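Local coordinates for probable uracil-DNA glycosylase (Acanthamoeba polyphaga mimivirus, PDB 5X55), which is a probable member of the uracil-DNA glycosylase superfamily, built round a central four-stranded parallel sheet flanked by helices, at residues 215-218 / 219-223; 222-225 / 226-230. All coordinates share one frame; numbering follows the deposited sequence.

Interaction 1: residues 215-218 / 219-223; sequences CPVP and KSLAN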
ATOM      1  N   CYS A 215      -4.536 -13.410  11.963  1.00 30.76           N
ATOM      2  CA  CYS A 215      -3.333 -12.744  12.453  1.00 26.38           C
ATOM      3  C   CYS A 215      -3.736 -11.676  13.456  1.00 30.73           C
ATOM      4  O   CYS A 215      -4.869 -11.183  13.430  1.00 27.58           O
ATOM      5  CB  CYS A 215      -2.535 -12.067  11.322  1.00 25.57           C
ATOM      6  SG  CYS A 215      -1.717 -13.144  10.125  1.00 35.56           S
ATOM      7  N   PRO A 216      -2.834 -11.280  14.347  1.00 28.62           N
ATOM      8  CA  PRO A 216      -3.134 -10.131  15.208  1.00 30.29           C
ATOM      9  C   PRO A 216      -3.348  -8.873  14.374  1.00 27.16           C
ATOM     10  O   PRO A 216      -2.706  -8.677  13.345  1.00 27.42           O
ATOM     11  CB  PRO A 216      -1.894 -10.023  16.103  1.00 30.76           C
ATOM     12  CG  PRO A 216      -1.296 -11.408  16.095  1.00 30.60           C
ATOM     13  CD  PRO A 216      -1.583 -11.959  14.723  1.00 31.23           C
ATOM     14  N   VAL A 217      -4.276  -8.029  14.812  1.00 25.07           N
ATOM     15  CA  VAL A 217      -4.466  -6.713  14.197  1.00 25.18           C
ATOM     16  C   VAL A 217      -3.315  -5.798  14.614  1.00 25.18           C
ATOM     17  O   VAL A 217      -3.123  -5.573  15.814  1.00 24.40           O
ATOM     18  CB  VAL A 217      -5.817  -6.101  14.598  1.00 25.81           C
ATOM     19  CG1 VAL A 217      -5.938  -4.657  14.065  1.00 23.94           C
ATOM     20  CG2 VAL A 217      -6.987  -6.982  14.129  1.00 23.87           C
ATOM     21  N   PRO A 218      -2.534  -5.247  13.685  1.00 24.34           N
ATOM     22  CA  PRO A 218      -1.452  -4.320  14.074  1.00 29.72           C
ATOM     23  C   PRO A 218      -1.997  -3.009  14.629  1.00 23.43           C
ATOM     24  O   PRO A 218      -3.094  -2.569  14.278  1.00 20.39           O
ATOM     25  CB  PRO A 218      -0.684  -4.080  12.765  1.00 19.88           C
ATOM     26  CG  PRO A 218      -1.163  -5.191  11.829  1.00 25.71           C
ATOM     27  CD  PRO A 218      -2.572  -5.482  12.233  1.00 22.56           C
ATOM     28  N   LYS A 219      -1.191  -2.368  15.488  1.00 20.68           N
ATOM     29  CA  LYS A 219      -1.686  -1.234  16.267  1.00 27.59           C
ATOM     30  C   LYS A 219      -2.106  -0.067  15.375  1.00 23.32           C
ATOM     31  O   LYS A 219      -3.113   0.606  15.651  1.00 21.52           O
ATOM     32  CB  LYS A 219      -0.626  -0.807  17.284  1.00 28.02           C
ATOM     33  CG  LYS A 219      -0.577  -1.744  18.492  1.00 27.55           C
ATOM     34  CD  LYS A 219       0.712  -1.581  19.285  1.00 44.13           C
ATOM     35  CE  LYS A 219       0.713  -2.490  20.510  1.00 49.88           C
ATOM     36  NZ  LYS A 219      -0.514  -2.315  21.354  1.00 42.81           N
ATOM     37  N   SER A 220      -1.363   0.171  14.290  1.00 18.35           N
ATOM     38  CA  SER A 220      -1.762   1.190  13.326  1.00 21.92           C
ATOM     39  C   SER A 220      -3.167   0.932  12.798  1.00 20.57           C
ATOM     40  O   SER A 220      -4.017   1.835  12.773  1.00 20.85           O
ATOM     41  CB  SER A 220      -0.763   1.225  12.184  1.00 14.58           C
ATOM     42  OG  SER A 220       0.443   1.779  12.661  1.00 29.34           O
ATOM     43  N   LEU A 221      -3.434  -0.309  12.390  1.00 16.37           N
ATOM     44  CA  LEU A 221      -4.735  -0.629  11.827  1.00 18.17           C
ATOM     45  C   LEU A 221      -5.824  -0.509  12.880  1.00 18.92           C
ATOM     46  O   LEU A 221      -6.928  -0.032  12.582  1.00 20.84           O
ATOM     47  CB  LEU A 221      -4.707  -2.028  11.215  1.00 16.63           C
ATOM     48  CG  LEU A 221      -5.968  -2.521  10.497  1.00 20.18           C
ATOM     49  CD1 LEU A 221      -6.466  -1.488   9.492  1.00 16.08           C
ATOM     50  CD2 LEU A 221      -5.653  -3.832   9.801  1.00 15.15           C
ATOM     51  N   ALA A 222      -5.537  -0.932  14.120  1.00 18.67           N
ATOM     52  CA  ALA A 222      -6.507  -0.750  15.195  1.00 15.54           C
ATOM     53  C   ALA A 222      -6.856   0.717  15.351  1.00 18.23           C
ATOM     54  O   ALA A 222      -8.020   1.070  15.598  1.00 18.92           O
ATOM     55  CB  ALA A 222      -5.967  -1.318  16.517  1.00 16.35           C
ATOM     56  N   ASN A 223      -5.864   1.594  15.177  1.00 18.16           N
ATOM     57  CA  ASN A 223      -6.128   3.022  15.293  1.00 18.47           C
ATOM     58  C   ASN A 223      -6.952   3.526  14.119  1.00 17.43           C
ATOM     59  O   ASN A 223      -7.824   4.392  14.290  1.00 19.46           O
ATOM     60  CB  ASN A 223      -4.806   3.787  15.426  1.00 20.79           C
ATOM     61  CG  ASN A 223      -4.182   3.612  16.809  1.00 21.19           C
ATOM     62  OD1 ASN A 223      -4.836   3.106  17.713  1.00 23.67           O
ATOM     63  ND2 ASN A 223      -2.923   4.035  16.977  1.00 19.72           N
TER
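Pro218 and Ala222 meet through the backbone at the start of helix 219-230: Ala222 N donates to Pro218 O at 2.9 Å, with a nearly straight N-H...O angle of 164°. Around this bond Val217, Pro218, Leu221 and Ala222 meet through apolar contacts. Val217 brings only its CG1 branch to the first turn, 3.7 Å from Ala222 N and 4.1 Å from both Leu221 CB and Ala222 CB. CG1 gets there because it stands opposite the backbone N across the CA-CB bond (chi1 174°), while CG2 is turned back beside that N. The Val217 and Leu221 side chains cross at about a right angle. Pro218 instead runs alongside Leu221, both pointing the same way, and its CD comes to 4.2 Å from Leu221 CB.

Pro218 holds the N-cap position, and the i to i+4 pattern continues one residue on, Asn223 N donating to Lys219 O at 3.0 Å. The loop leading in, which follows strand 185-189, has its own neighbours: Cys215 lies on Cys197, Pro216 on Tyr203 and Pro218 on Tyr193. On the helix side Ser220 touches Ser320, so the first turn also meets the loop that holds that serine.

Lys219 is exposed, and its side chain leaves the backbone pointing away from the loop. A proline cap has no side-chain acceptor for the first helical N-H groups; what it contributes here is its carbonyl, which starts the helical hydrogen-bond series, and a rigid ring beside Leu221.

Interaction 2: residues 222-225 / 226-230; sequences ANIY and TNLIK
Leu228 packs one turn beyond Ile224, its CD1 4.1 Å from Ile224 CG2, the two side chains side by side and pointing the same way. The same methyl reaches the edge of the Tyr225 ring near its plane, 4.3 Å from CD1 of that tyrosine, so it touches both neighbours at once. This is the tight, inward side: Phe351 of helix 350-360 and Trp246 of helix 244-248 pack on both Ile224 and Leu228. Tyr225 OH is bonded to His240 O, and Asn227 ND2 to Val348 O, which gives the polar ends of two buried residues backbone acceptors.

Underneath runs the regular alpha-helical i to i+4 ladder of helix 219-230, a helix of the glycosylase fold with one face against helices 244-248 and 350-360. Leu228 N meets Ile224 O at 2.9 Å nearly head-on, whereas Thr226 N approaches Ala222 O tilted 22° from the carbonyl plane. Ile229 CD1 folds back to within 3.6 Å of Tyr225 O.

The more open side is polar, with one bound water. Thr226 OG1 sits back over the preceding turn, anti to its own carbonyl carbon (chi1 -66°), 3.1 Å from Ala222 O; its proton could instead serve a water 2.6 Å from OG1. That water donates to Asn223 OD1 at 2.8 Å, bridging the two side chains, while Asn223 ND2 turns to Pro319 O.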
ATOM      1  N   ALA A 222      -5.537  -0.932  14.120  1.00 18.67           N
ATOM      2  CA  ALA A 222      -6.507  -0.750  15.195  1.00 15.54           C
ATOM      3  C   ALA A 222      -6.856   0.717  15.351  1.00 18.23           C
ATOM      4  O   ALA A 222      -8.020   1.070  15.598  1.00 18.92           O
ATOM      5  CB  ALA A 222      -5.967  -1.318  16.517  1.00 16.35           C
ATOM      6  N   ASN A 223      -5.864   1.594  15.177  1.00 18.16           N
ATOM      7  CA  ASN A 223      -6.128   3.022  15.293  1.00 18.47           C
ATOM      8  C   ASN A 223      -6.952   3.526  14.119  1.00 17.43           C
ATOM      9  O   ASN A 223      -7.824   4.392  14.290  1.00 19.46           O
ATOM     10  CB  ASN A 223      -4.806   3.787  15.426  1.00 20.79           C
ATOM     11  CG  ASN A 223      -4.182   3.612  16.809  1.00 21.19           C
ATOM     12  OD1 ASN A 223      -4.836   3.106  17.713  1.00 23.67           O
ATOM     13  ND2 ASN A 223      -2.923   4.035  16.977  1.00 19.72           N
ATOM     14  N   ILE A 224      -6.729   2.970  12.928  1.00 17.77           N
ATOM     15  CA  ILE A 224      -7.596   3.302  11.796  1.00 15.10           C
ATOM     16  C   ILE A 224      -9.043   2.928  12.109  1.00 16.21           C
ATOM     17  O   ILE A 224      -9.962   3.739  11.933  1.00 16.81           O
ATOM     18  CB  ILE A 224      -7.091   2.615  10.513  1.00 16.55           C
ATOM     19  CG1 ILE A 224      -5.722   3.174  10.110  1.00 17.13           C
ATOM     20  CG2 ILE A 224      -8.112   2.759   9.380  1.00 17.50           C
ATOM     21  CD1 ILE A 224      -4.921   2.252   9.210  1.00 15.24           C
ATOM     22  N   TYR A 225      -9.267   1.689  12.574  1.00 18.94           N
ATOM     23  CA  TYR A 225     -10.610   1.262  12.980  1.00 15.96           C
ATOM     24  C   TYR A 225     -11.205   2.208  14.021  1.00 17.06           C
ATOM     25  O   TYR A 225     -12.378   2.589  13.935  1.00 18.54           O
ATOM     26  CB  TYR A 225     -10.566  -0.154  13.560  1.00 16.84           C
ATOM     27  CG  TYR A 225     -10.320  -1.283  12.591  1.00 20.84           C
ATOM     28  CD1 TYR A 225     -10.627  -1.171  11.238  1.00 16.76           C
ATOM     29  CD2 TYR A 225      -9.795  -2.489  13.045  1.00 21.06           C
ATOM     30  CE1 TYR A 225     -10.409  -2.231  10.370  1.00 17.19           C
ATOM     31  CE2 TYR A 225      -9.582  -3.551  12.189  1.00 17.38           C
ATOM     32  CZ  TYR A 225      -9.876  -3.419  10.860  1.00 18.72           C
ATOM     33  OH  TYR A 225      -9.639  -4.495  10.042  1.00 17.65           O
ATOM     34  N   THR A 226     -10.416   2.570  15.038  1.00 19.53           N
ATOM     35  CA  THR A 226     -10.885   3.511  16.054  1.00 20.00           C
ATOM     36  C   THR A 226     -11.373   4.806  15.412  1.00 18.59           C
ATOM     37  O   THR A 226     -12.408   5.348  15.804  1.00 17.49           O
ATOM     38  CB  THR A 226      -9.758   3.792  17.068  1.00 22.88           C
ATOM     39  OG1 THR A 226      -9.467   2.600  17.813  1.00 21.13           O
ATOM     40  CG2 THR A 226     -10.123   4.922  18.053  1.00 17.08           C
ATOM     41  N   ASN A 227     -10.633   5.315  14.420  1.00 19.02           N
ATOM     42  CA  ASN A 227     -11.054   6.516  13.702  1.00 16.85           C
ATOM     43  C   ASN A 227     -12.365   6.287  12.949  1.00 18.40           C
ATOM     44  O   ASN A 227     -13.256   7.151  12.957  1.00 17.19           O
ATOM     45  CB  ASN A 227      -9.944   6.962  12.740  1.00 16.19           C
ATOM     46  CG  ASN A 227     -10.260   8.267  12.042  1.00 18.29           C
ATOM     47  OD1 ASN A 227     -10.913   8.292  10.995  1.00 17.94           O
ATOM     48  ND2 ASN A 227      -9.800   9.369  12.623  1.00 18.81           N
ATOM     49  N   LEU A 228     -12.508   5.137  12.283  1.00 16.84           N
ATOM     50  CA  LEU A 228     -13.772   4.858  11.589  1.00 18.22           C
ATOM     51  C   LEU A 228     -14.944   4.837  12.563  1.00 19.73           C
ATOM     52  O   LEU A 228     -16.021   5.367  12.260  1.00 18.22           O
ATOM     53  CB  LEU A 228     -13.686   3.541  10.826  1.00 14.61           C
ATOM     54  CG  LEU A 228     -12.854   3.598   9.537  1.00 18.93           C
ATOM     55  CD1 LEU A 228     -12.188   2.261   9.268  1.00 13.67           C
ATOM     56  CD2 LEU A 228     -13.751   3.998   8.361  1.00 15.15           C
ATOM     57  N   ILE A 229     -14.749   4.238  13.745  1.00 20.04           N
ATOM     58  CA  ILE A 229     -15.805   4.199  14.757  1.00 21.21           C
ATOM     59  C   ILE A 229     -16.150   5.614  15.226  1.00 23.17           C
ATOM     60  O   ILE A 229     -17.326   6.000  15.299  1.00 21.33           O
ATOM     61  CB  ILE A 229     -15.378   3.283  15.925  1.00 23.14           C
ATOM     62  CG1 ILE A 229     -15.499   1.811  15.505  1.00 24.32           C
ATOM     63  CG2 ILE A 229     -16.237   3.525  17.167  1.00 21.60           C
ATOM     64  CD1 ILE A 229     -14.525   0.886  16.196  1.00 29.76           C
ATOM     65  N   LYS A 230     -15.120   6.422  15.509  1.00 16.65           N
ATOM     66  CA  LYS A 230     -15.319   7.783  16.010  1.00 19.71           C
ATOM     67  C   LYS A 230     -16.157   8.646  15.068  1.00 22.16           C
ATOM     68  O   LYS A 230     -16.945   9.488  15.521  1.00 16.77           O
ATOM     69  CB  LYS A 230     -13.960   8.433  16.248  1.00 17.54           C
ATOM     70  CG  LYS A 230     -14.005   9.889  16.602  1.00 20.33           C
ATOM     71  CD  LYS A 230     -12.630  10.365  17.074  1.00 19.73           C
ATOM     72  CE  LYS A 230     -12.563  11.885  17.034  1.00 18.87           C
ATOM     73  NZ  LYS A 230     -11.323  12.411  17.667  1.00 28.09           N
TER
HETATM   74  O   HOH W   1      -7.105   1.975  18.823  1.00 23.99           O

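Interactions 1 and 2 are successive parts of one continuous run that enters and follows helix 219-230, their centres 10 Å apart, and they share Ala222 and Asn223. Ala222 links them through its backbone, serving as donor in interaction 1 and as acceptor in interaction 2. A side-chain contact also joins them, since Val217 CG1 lies 4.2 Å from Tyr225 CE2, extending the apolar surface from the loop onto the ring. The centres lie about 15 and 18 Å from the centre of the chain, on the same side of it, with burial increasing from interaction 1 to interaction 2.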